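Local coordinates for aromatic amino acid aminotransferase I (Candida albicans WO-1, PDB 6HNU), which probably transfers the amino group of aromatic L-amino acids to 2-oxoglutarate, using pyridoxal 5'-phosphate as cofactor, at residues H270-F275 with W355-R360; Y249-M254 with K277-S282; E255-D260 with H365-A370. All blocks are in the same frame, centred on the assembly; numbering follows the deposited sequence.

Interaction 1: H270-F275 with W355-R360; sequences HDHDEF and WLIGLR
Phe275 lays one face of its ring on Ile357, and this pair accounts for most of the surface buried between residues 270-275 and 355-360. The meeting is a CH-pi contact: CG1 of Ile357 stands 3.7 Å from the centroid of the Phe275 ring, 23° off the ring normal, and is displaced toward the rim, so that its closest approach is to Phe275 CG at 3.4 Å. The ring reaches across because CG of Phe275 is anti to the backbone N (chi1 173°), which directs it at the neighbouring helix. There its far end meets the backbone-proximal part of Leu356, with Phe275 CZ 3.7 Å from Leu356 CB. The contact joins the start of the short helix 272-278 to the middle of the long helix 334-377 in this fold type I pyridoxal-phosphate enzyme. Asp271 is the N-cap of the short helix, its OD1 accepting from Glu274 N at 3.0 Å with an N-H...O angle of 167°. At the edge of the Phe275 ring, in its plane, lies CD of Arg360, whose extended chain runs past the phenyl group in the opposite direction; the guanidinium is turned nearly perpendicular to the ring and its NE forms a salt bridge with Glu255. Ile357 also offers its terminal CD1 to CD2 of His272 at 3.5 Å, while NE2 of that imidazole is hydrogen-bonded to Asp354 on the long helix.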
loop_
_atom_site.group_PDB
_atom_site.type_symbol
_atom_site.label_atom_id
_atom_site.label_comp_id
_atom_site.label_asym_id
_atom_site.label_seq_id
_atom_site.Cartn_x
_atom_site.Cartn_y
_atom_site.Cartn_z
ATOM N N HIS B 270 19.583 5.827 32.256
ATOM C CA HIS B 270 20.762 6.738 32.222
ATOM C C HIS B 270 21.592 6.516 30.952
ATOM O O HIS B 270 22.442 7.383 30.694
ATOM C CB HIS B 270 21.638 6.567 33.481
ATOM C CG HIS B 270 20.914 6.802 34.769
ATOM N ND1 HIS B 270 20.963 5.899 35.825
ATOM C CD2 HIS B 270 20.119 7.820 35.179
ATOM C CE1 HIS B 270 20.232 6.355 36.826
ATOM N NE2 HIS B 270 19.701 7.535 36.455
ATOM N N ASP B 271 21.405 5.411 30.211
ATOM C CA ASP B 271 22.249 5.101 29.018
ATOM C C ASP B 271 21.630 3.995 28.148
ATOM O O ASP B 271 20.589 3.431 28.521
ATOM C CB ASP B 271 23.672 4.736 29.453
ATOM C CG ASP B 271 23.705 3.656 30.518
ATOM O OD1 ASP B 271 22.828 2.778 30.496
ATOM O OD2 ASP B 271 24.586 3.710 31.385
ATOM N N HIS B 272 22.285 3.653 27.038
ATOM C CA HIS B 272 21.723 2.724 26.021
ATOM C C HIS B 272 21.501 1.349 26.653
ATOM O O HIS B 272 20.466 0.704 26.330
ATOM C CB HIS B 272 22.579 2.685 24.757
ATOM C CG HIS B 272 22.539 3.956 23.970
ATOM N ND1 HIS B 272 23.134 4.075 22.742
ATOM C CD2 HIS B 272 21.949 5.142 24.199
ATOM C CE1 HIS B 272 22.974 5.288 22.280
ATOM N NE2 HIS B 272 22.216 5.966 23.130
ATOM N N ASP B 273 22.413 0.918 27.527
ATOM C CA ASP B 273 22.329 -0.408 28.198
ATOM C C ASP B 273 21.112 -0.480 29.125
ATOM O O ASP B 273 20.422 -1.497 29.058
ATOM C CB ASP B 273 23.597 -0.729 28.989
ATOM C CG ASP B 273 24.797 -1.021 28.104
ATOM O OD1 ASP B 273 24.608 -1.574 26.969
ATOM O OD2 ASP B 273 25.916 -0.683 28.554
ATOM N N GLU B 274 20.901 0.513 29.985
ATOM C CA GLU B 274 19.744 0.560 30.917
ATOM C C GLU B 274 18.477 0.579 30.068
ATOM O O GLU B 274 17.514 -0.115 30.413
ATOM C CB GLU B 274 19.750 1.786 31.839
ATOM C CG GLU B 274 20.739 1.681 32.990
ATOM C CD GLU B 274 20.620 2.749 34.065
ATOM O OE1 GLU B 274 19.798 3.677 33.931
ATOM O OE2 GLU B 274 21.347 2.632 35.056
ATOM N N PHE B 275 18.480 1.345 28.981
ATOM C CA PHE B 275 17.286 1.458 28.106
ATOM C C PHE B 275 16.888 0.069 27.592
ATOM O O PHE B 275 15.728 -0.325 27.818
ATOM C CB PHE B 275 17.525 2.425 26.959
ATOM C CG PHE B 275 16.422 2.463 25.938
ATOM C CD1 PHE B 275 15.182 2.982 26.258
ATOM C CD2 PHE B 275 16.629 1.955 24.651
ATOM C CE1 PHE B 275 14.187 3.072 25.287
ATOM C CE2 PHE B 275 15.634 2.044 23.688
ATOM C CZ PHE B 275 14.408 2.595 24.020
ATOM N N TRP B 355 17.102 8.699 20.076
ATOM C CA TRP B 355 15.762 9.177 19.699
ATOM C C TRP B 355 14.708 8.422 20.517
ATOM O O TRP B 355 13.783 9.076 21.073
ATOM C CB TRP B 355 15.542 9.037 18.195
ATOM C CG TRP B 355 14.165 9.453 17.806
ATOM C CD1 TRP B 355 13.066 8.657 17.659
ATOM C CD2 TRP B 355 13.740 10.791 17.583
ATOM N NE1 TRP B 355 11.997 9.409 17.276
ATOM C CE2 TRP B 355 12.365 10.725 17.240
ATOM C CE3 TRP B 355 14.389 12.030 17.555
ATOM C CZ2 TRP B 355 11.634 11.856 16.887
ATOM C CZ3 TRP B 355 13.658 13.147 17.209
ATOM C CH2 TRP B 355 12.299 13.070 16.890
ATOM N N LEU B 356 14.827 7.104 20.593
ATOM C CA LEU B 356 13.866 6.238 21.340
ATOM C C LEU B 356 13.932 6.537 22.844
ATOM O O LEU B 356 12.870 6.496 23.505
ATOM C CB LEU B 356 14.177 4.776 21.026
ATOM C CG LEU B 356 14.126 4.417 19.548
ATOM C CD1 LEU B 356 14.473 2.956 19.390
ATOM C CD2 LEU B 356 12.760 4.724 18.926
ATOM N N ILE B 357 15.101 6.940 23.374
ATOM C CA ILE B 357 15.242 7.289 24.814
ATOM C C ILE B 357 14.580 8.654 25.072
ATOM O O ILE B 357 13.907 8.813 26.104
ATOM C CB ILE B 357 16.744 7.218 25.188
ATOM C CG1 ILE B 357 17.178 5.755 25.291
ATOM C CG2 ILE B 357 17.043 7.996 26.463
ATOM C CD1 ILE B 357 18.654 5.563 25.144
ATOM N N GLY B 358 14.707 9.587 24.137
ATOM C CA GLY B 358 14.027 10.891 24.152
ATOM C C GLY B 358 12.515 10.691 24.060
ATOM O O GLY B 358 11.757 11.337 24.830
ATOM N N LEU B 359 12.073 9.779 23.197
ATOM C CA LEU B 359 10.631 9.451 23.052
ATOM C C LEU B 359 10.098 8.903 24.387
ATOM O O LEU B 359 9.047 9.392 24.831
ATOM C CB LEU B 359 10.484 8.489 21.870
ATOM C CG LEU B 359 9.068 8.188 21.395
ATOM C CD1 LEU B 359 8.362 9.447 20.912
ATOM C CD2 LEU B 359 9.099 7.155 20.264
ATOM N N ARG B 360 10.779 7.939 25.000
ATOM C CA ARG B 360 10.484 7.405 26.354
ATOM C C ARG B 360 10.333 8.546 27.376
ATOM O O ARG B 360 9.310 8.570 28.065
ATOM C CB ARG B 360 11.562 6.409 26.762
ATOM C CG ARG B 360 11.388 5.849 28.169
ATOM C CD ARG B 360 12.532 4.922 28.497
ATOM N NE ARG B 360 12.395 4.191 29.748
ATOM C CZ ARG B 360 11.821 3.000 29.865
ATOM N NH1 ARG B 360 11.295 2.403 28.808
ATOM N NH2 ARG B 360 11.752 2.431 31.048
#

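Interaction 2: Y249-M254 with K277-S282. With PLP (pyridoxal-5'-phosphate), chain I.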
loop_
_atom_site.group_PDB
_atom_site.type_symbol
_atom_site.label_atom_id
_atom_site.label_comp_id
_atom_site.label_asym_id
_atom_site.label_seq_id
_atom_site.Cartn_x
_atom_site.Cartn_y
_atom_site.Cartn_z
ATOM N N TYR B 249 3.324 0.694 19.256
ATOM C CA TYR B 249 3.542 1.512 20.472
ATOM C C TYR B 249 4.695 0.940 21.306
ATOM O O TYR B 249 4.894 1.403 22.426
ATOM C CB TYR B 249 2.265 1.569 21.317
ATOM C CG TYR B 249 1.006 1.985 20.600
ATOM C CD1 TYR B 249 0.862 3.247 20.059
ATOM C CD2 TYR B 249 -0.050 1.110 20.472
ATOM C CE1 TYR B 249 -0.304 3.638 19.423
ATOM C CE2 TYR B 249 -1.229 1.486 19.866
ATOM C CZ TYR B 249 -1.360 2.749 19.328
ATOM O OH TYR B 249 -2.515 3.161 18.713
ATOM N N TYR B 250 5.451 -0.046 20.791
ATOM C CA TYR B 250 6.520 -0.708 21.563
ATOM C C TYR B 250 7.492 0.316 22.148
ATOM O O TYR B 250 7.912 0.142 23.269
ATOM C CB TYR B 250 7.311 -1.702 20.710
ATOM C CG TYR B 250 8.275 -2.527 21.526
ATOM C CD1 TYR B 250 7.833 -3.605 22.279
ATOM C CD2 TYR B 250 9.629 -2.240 21.531
ATOM C CE1 TYR B 250 8.701 -4.388 23.006
ATOM C CE2 TYR B 250 10.516 -3.004 22.265
ATOM C CZ TYR B 250 10.054 -4.065 23.012
ATOM O OH TYR B 250 10.903 -4.813 23.730
ATOM N N PHE B 251 7.806 1.393 21.448
ATOM C CA PHE B 251 8.836 2.350 21.907
ATOM C C PHE B 251 8.144 3.517 22.623
ATOM O O PHE B 251 8.802 4.533 22.880
ATOM C CB PHE B 251 9.775 2.701 20.745
ATOM C CG PHE B 251 10.765 1.600 20.473
ATOM C CD1 PHE B 251 11.604 1.145 21.483
ATOM C CD2 PHE B 251 10.785 0.944 19.256
ATOM C CE1 PHE B 251 12.473 0.093 21.261
ATOM C CE2 PHE B 251 11.651 -0.127 19.042
ATOM C CZ PHE B 251 12.501 -0.537 20.042
ATOM N N LEU B 252 6.849 3.370 22.977
ATOM C CA LEU B 252 6.186 4.317 23.904
ATOM C C LEU B 252 6.168 3.687 25.295
ATOM O O LEU B 252 5.401 4.172 26.152
ATOM C CB LEU B 252 4.771 4.648 23.417
ATOM C CG LEU B 252 4.686 5.170 21.981
ATOM C CD1 LEU B 252 3.297 5.675 21.669
ATOM C CD2 LEU B 252 5.703 6.269 21.724
ATOM N N GLN B 253 7.003 2.675 25.547
ATOM C CA GLN B 253 7.278 2.240 26.943
ATOM C C GLN B 253 7.797 3.432 27.765
ATOM O O GLN B 253 8.476 4.336 27.215
ATOM C CB GLN B 253 8.186 1.027 26.983
ATOM C CG GLN B 253 7.452 -0.227 26.520
ATOM C CD GLN B 253 8.360 -1.413 26.412
ATOM O OE1 GLN B 253 8.798 -1.977 27.407
ATOM N NE2 GLN B 253 8.727 -1.769 25.185
ATOM N N MET B 254 7.456 3.430 29.058
ATOM C CA MET B 254 7.732 4.562 29.958
ATOM C C MET B 254 8.319 4.019 31.256
ATOM O O MET B 254 8.176 2.824 31.536
ATOM C CB MET B 254 6.450 5.345 30.260
ATOM C CG MET B 254 5.904 6.067 29.051
ATOM S SD MET B 254 4.249 6.748 29.295
ATOM C CE MET B 254 3.367 5.196 29.503
ATOM N N LYS B 277 17.703 -2.871 28.591
ATOM C CA LYS B 277 17.376 -3.813 29.693
ATOM C C LYS B 277 15.970 -3.535 30.236
ATOM O O LYS B 277 15.385 -4.473 30.807
ATOM C CB LYS B 277 18.371 -3.754 30.861
ATOM C CG LYS B 277 19.469 -4.807 30.797
ATOM C CD LYS B 277 20.597 -4.608 31.789
ATOM C CE LYS B 277 21.868 -5.351 31.407
ATOM N NZ LYS B 277 22.740 -4.526 30.533
ATOM N N ALA B 278 15.491 -2.307 30.134
ATOM C CA ALA B 278 14.194 -1.879 30.715
ATOM C C ALA B 278 13.019 -2.349 29.847
ATOM O O ALA B 278 11.895 -2.404 30.388
ATOM C CB ALA B 278 14.155 -0.395 30.881
ATOM N N LEU B 279 13.233 -2.598 28.550
ATOM C CA LEU B 279 12.154 -2.873 27.576
ATOM C C LEU B 279 11.538 -4.238 27.894
ATOM O O LEU B 279 12.261 -5.158 28.252
ATOM C CB LEU B 279 12.753 -2.806 26.166
ATOM C CG LEU B 279 13.265 -1.426 25.752
ATOM C CD1 LEU B 279 13.895 -1.475 24.384
ATOM C CD2 LEU B 279 12.161 -0.384 25.790
ATOM N N VAL B 280 10.212 -4.340 27.872
ATOM C CA VAL B 280 9.537 -5.637 28.140
ATOM C C VAL B 280 9.928 -6.595 27.020
ATOM O O VAL B 280 9.954 -6.203 25.858
ATOM C CB VAL B 280 8.008 -5.457 28.202
ATOM C CG1 VAL B 280 7.468 -4.927 26.883
ATOM C CG2 VAL B 280 7.308 -6.750 28.556
ATOM N N PRO B 281 10.214 -7.889 27.301
ATOM C CA PRO B 281 10.443 -8.852 26.221
ATOM C C PRO B 281 9.259 -8.908 25.235
ATOM O O PRO B 281 8.118 -9.026 25.670
ATOM C CB PRO B 281 10.573 -10.192 26.955
ATOM C CG PRO B 281 9.934 -9.913 28.287
ATOM C CD PRO B 281 10.353 -8.502 28.623
ATOM N N SER B 282 9.568 -8.859 23.944
ATOM C CA SER B 282 8.597 -9.095 22.844
ATOM C C SER B 282 8.237 -10.581 22.789
ATOM O O SER B 282 8.999 -11.437 23.318
ATOM C CB SER B 282 9.173 -8.685 21.510
ATOM O OG SER B 282 10.340 -9.475 21.250
HETATM N N1 PLP I . -2.238 -1.121 14.798
HETATM C C2 PLP I . -2.754 -0.599 15.913
HETATM C C2A PLP I . -3.185 -1.520 16.999
HETATM C C3 PLP I . -2.900 0.777 16.069
HETATM O O3 PLP I . -3.501 1.240 17.207
HETATM C C4 PLP I . -2.508 1.627 15.014
HETATM C C4A PLP I . -2.682 3.072 15.143
HETATM C C5 PLP I . -1.932 1.065 13.867
HETATM C C6 PLP I . -1.845 -0.303 13.797
HETATM C C5A PLP I . -1.558 1.907 12.672
HETATM O O4P PLP I . -0.235 1.554 12.182
HETATM P P PLP I . 0.396 2.135 10.894
HETATM O O1P PLP I . 1.788 1.551 10.974
HETATM O O2P PLP I . 0.340 3.683 11.028
HETATM O O3P PLP I . -0.424 1.635 9.707
HETATM O O HOH W 1 12.335 -7.971 23.300
#
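The irregular chain of 249-254 comes closest to 277-282, which leaves the end of a helix as an extended loop, at Gln253 and Leu279, whose CA atoms are 7.1 Å apart. Gln253 joins the two through its amide. Val280 N donates to Gln253 OE1 at 2.8 Å, almost straight (174°) and in the carbonyl plane on a lone pair, while Gln253 NE2 turns back to the carbonyl O of Tyr250 at 2.8 Å. With both ends of the amide bonded, its rotation is fixed, and NE2 is held over the centre of the Tyr250 ring. That ring is carried outward by CG anti to the backbone N (chi1 -172°), and its OH donates to Val280 O at 2.7 Å; the flanking peptide groups of Val280 are thus both tied to the 249-254 loop. Water 1 accepts from Ser282 N at 3.0 Å and gives only a weak bond to Tyr250 OH. Apolar contact is supplied by Leu279, whose CD1 meets the edge of the Phe251 ring at CE1, 3.8 Å away. At the other end of the loop, Tyr249 OH accepts from O3 of pyridoxal phosphate at 2.6 Å, so the loop that makes this contact also reaches the cofactor pocket. The loop follows strand 242-246 of the large mixed sheet; Val280 and Pro281 pack on helix 226-239, and Leu252 and Met254 on helix 334-377.

Interaction 3: E255-D260 with H365-A370; sequences ETYTKD and HKRDVA
Arg367 reaches from helix 334-377 to the carbonyl O of Glu255, joining the long helix of this aminotransferase, a fold type I enzyme, to the loop that runs from strand 242-246 to helix 264-267. The Arg367 chain starts with CG anti to the backbone N (chi1 -179°) and then bends at chi2 and chi3, which brings its guanidinium end-on to Glu255 O: NH1 donates at 2.8 Å and NH2 at 2.9 Å, both with the oxygen in the guanidinium plane. NH2 lies nearly along the carbonyl axis, whereas NH1 comes from above the carbonyl plane, and NH2 has a further partner in Pro388 O. Tyr257 CB sits over the centre of one guanidinium face, and the Tyr257 ring is turned 74° to it, presenting its edge to NE. Next in sequence, Asp368 completes the arrangement through OD1, which takes bonds from Arg367 NE and NH1, both 2.8 Å long and from the same face of the carboxylate; the side-on salt bridge, with the end-on grip on Glu255 O, fixes how the guanidinium plane is turned and would be expected to favour the charged form of the acid. Asp368 OD1 also approaches the edge of the Tyr257 ring, 3.5 Å from CD1; the Tyr257 OH is hydrogen-bonded to Asp372 one turn further along the helix. Water 2 accepts from Thr258 N at 3.2 Å and gives a weak bond to Asp368 OD1.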
loop_
_atom_site.group_PDB
_atom_site.type_symbol
_atom_site.label_atom_id
_atom_site.label_comp_id
_atom_site.label_asym_id
_atom_site.label_seq_id
_atom_site.Cartn_x
_atom_site.Cartn_y
_atom_site.Cartn_z
ATOM N N GLU B 255 8.876 4.933 32.045
ATOM C CA GLU B 255 9.249 4.675 33.454
ATOM C C GLU B 255 7.961 4.292 34.192
ATOM O O GLU B 255 6.896 4.823 33.813
ATOM C CB GLU B 255 9.929 5.909 34.056
ATOM C CG GLU B 255 11.131 6.415 33.273
ATOM C CD GLU B 255 12.216 5.415 32.905
ATOM O OE1 GLU B 255 12.254 4.303 33.495
ATOM O OE2 GLU B 255 13.017 5.758 31.990
ATOM N N THR B 256 8.038 3.328 35.103
ATOM C CA THR B 256 6.927 2.962 36.021
ATOM C C THR B 256 6.423 4.227 36.733
ATOM O O THR B 256 7.245 5.086 37.171
ATOM C CB THR B 256 7.344 1.881 37.016
ATOM O OG1 THR B 256 7.787 0.784 36.222
ATOM C CG2 THR B 256 6.197 1.431 37.897
ATOM N N TYR B 257 5.107 4.384 36.822
ATOM C CA TYR B 257 4.495 5.572 37.457
ATOM C C TYR B 257 4.686 5.450 38.968
ATOM O O TYR B 257 4.546 4.346 39.496
ATOM C CB TYR B 257 3.011 5.710 37.108
ATOM C CG TYR B 257 2.279 6.787 37.867
ATOM C CD1 TYR B 257 2.264 8.095 37.425
ATOM C CD2 TYR B 257 1.585 6.483 39.035
ATOM C CE1 TYR B 257 1.592 9.088 38.126
ATOM C CE2 TYR B 257 0.900 7.458 39.741
ATOM C CZ TYR B 257 0.896 8.762 39.285
ATOM O OH TYR B 257 0.218 9.740 39.962
ATOM N N THR B 258 5.008 6.560 39.606
ATOM C CA THR B 258 5.026 6.699 41.090
ATOM C C THR B 258 4.237 7.965 41.455
ATOM O O THR B 258 4.370 8.946 40.713
ATOM C CB THR B 258 6.472 6.770 41.600
ATOM O OG1 THR B 258 6.439 6.918 43.018
ATOM C CG2 THR B 258 7.229 7.941 41.020
ATOM N N LYS B 259 3.481 7.965 42.562
ATOM C CA LYS B 259 2.791 9.192 43.065
ATOM C C LYS B 259 3.850 10.175 43.595
ATOM O O LYS B 259 3.627 11.412 43.499
ATOM C CB LYS B 259 1.749 8.847 44.133
ATOM C CG LYS B 259 0.627 7.914 43.690
ATOM C CD LYS B 259 0.089 7.057 44.821
ATOM C CE LYS B 259 -1.415 6.883 44.798
ATOM N NZ LYS B 259 -2.114 8.179 44.960
ATOM N N ASP B 260 4.978 9.650 44.085
ATOM C CA ASP B 260 6.082 10.441 44.699
ATOM C C ASP B 260 6.769 11.275 43.621
ATOM O O ASP B 260 7.782 10.800 43.056
ATOM C CB ASP B 260 7.094 9.534 45.412
ATOM C CG ASP B 260 8.268 10.262 46.061
ATOM O OD1 ASP B 260 8.250 11.525 46.093
ATOM O OD2 ASP B 260 9.201 9.555 46.536
ATOM N N HIS B 365 6.601 11.695 30.866
ATOM C CA HIS B 365 6.139 12.969 31.488
ATOM C C HIS B 365 4.646 13.171 31.199
ATOM O O HIS B 365 3.903 13.510 32.169
ATOM C CB HIS B 365 6.999 14.156 31.066
ATOM C CG HIS B 365 6.509 15.433 31.668
ATOM N ND1 HIS B 365 6.396 15.594 33.036
ATOM C CD2 HIS B 365 6.070 16.575 31.104
ATOM C CE1 HIS B 365 5.890 16.786 33.285
ATOM N NE2 HIS B 365 5.677 17.403 32.120
ATOM N N LYS B 366 4.211 12.965 29.944
ATOM C CA LYS B 366 2.785 13.101 29.525
ATOM C C LYS B 366 1.915 12.199 30.387
ATOM O O LYS B 366 0.880 12.692 30.864
ATOM C CB LYS B 366 2.567 12.720 28.062
ATOM C CG LYS B 366 3.200 13.656 27.052
ATOM C CD LYS B 366 2.986 13.181 25.634
ATOM C CE LYS B 366 3.902 13.876 24.652
ATOM N NZ LYS B 366 3.669 15.334 24.614
ATOM N N ARG B 367 2.318 10.947 30.559
ATOM C CA ARG B 367 1.616 9.936 31.378
ATOM C C ARG B 367 1.530 10.401 32.850
ATOM O O ARG B 367 0.430 10.258 33.472
ATOM C CB ARG B 367 2.328 8.594 31.244
ATOM C CG ARG B 367 1.680 7.466 32.027
ATOM C CD ARG B 367 1.915 7.437 33.528
ATOM N NE ARG B 367 3.301 7.743 33.905
ATOM C CZ ARG B 367 4.307 6.884 33.862
ATOM N NH1 ARG B 367 5.524 7.252 34.263
ATOM N NH2 ARG B 367 4.099 5.644 33.458
ATOM N N ASP B 368 2.622 10.942 33.411
ATOM C CA ASP B 368 2.627 11.377 34.836
ATOM C C ASP B 368 1.595 12.487 35.009
ATOM O O ASP B 368 0.843 12.443 36.002
ATOM C CB ASP B 368 3.999 11.890 35.259
ATOM C CG ASP B 368 5.064 10.821 35.288
ATOM O OD1 ASP B 368 4.704 9.621 35.445
ATOM O OD2 ASP B 368 6.248 11.212 35.166
ATOM N N VAL B 369 1.530 13.424 34.068
ATOM C CA VAL B 369 0.639 14.609 34.151
ATOM C C VAL B 369 -0.817 14.141 34.031
ATOM O O VAL B 369 -1.684 14.604 34.828
ATOM C CB VAL B 369 1.035 15.653 33.095
ATOM C CG1 VAL B 369 -0.055 16.691 32.843
ATOM C CG2 VAL B 369 2.346 16.316 33.503
ATOM N N ALA B 370 -1.088 13.245 33.082
ATOM C CA ALA B 370 -2.420 12.635 32.877
ATOM C C ALA B 370 -2.887 11.952 34.158
ATOM O O ALA B 370 -3.998 12.273 34.603
ATOM C CB ALA B 370 -2.387 11.663 31.727
HETATM O O HOH W 2 5.756 9.023 37.681
#

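Overall arrangement
Interactions 1 and 3 use the same long helix, 334-377, at points about 17 Å apart between centres, while interactions 1 and 2 share the short helix 272-278. Arg360 ties all three together: part of interaction 1, it packs on Gln253 and Ala278 of interaction 2 and is paired with Glu255 of interaction 3. All are partly buried, but interaction 2 lies nearest the centre of the chain and the cofactor, and interaction 3 farthest out, away from the cofactor and substrate pockets. Chemistry follows place: apolar and CH-pi packing between helices in 1, neutral side-chain-to-backbone bonds in 2, and a charged guanidinium network in 3.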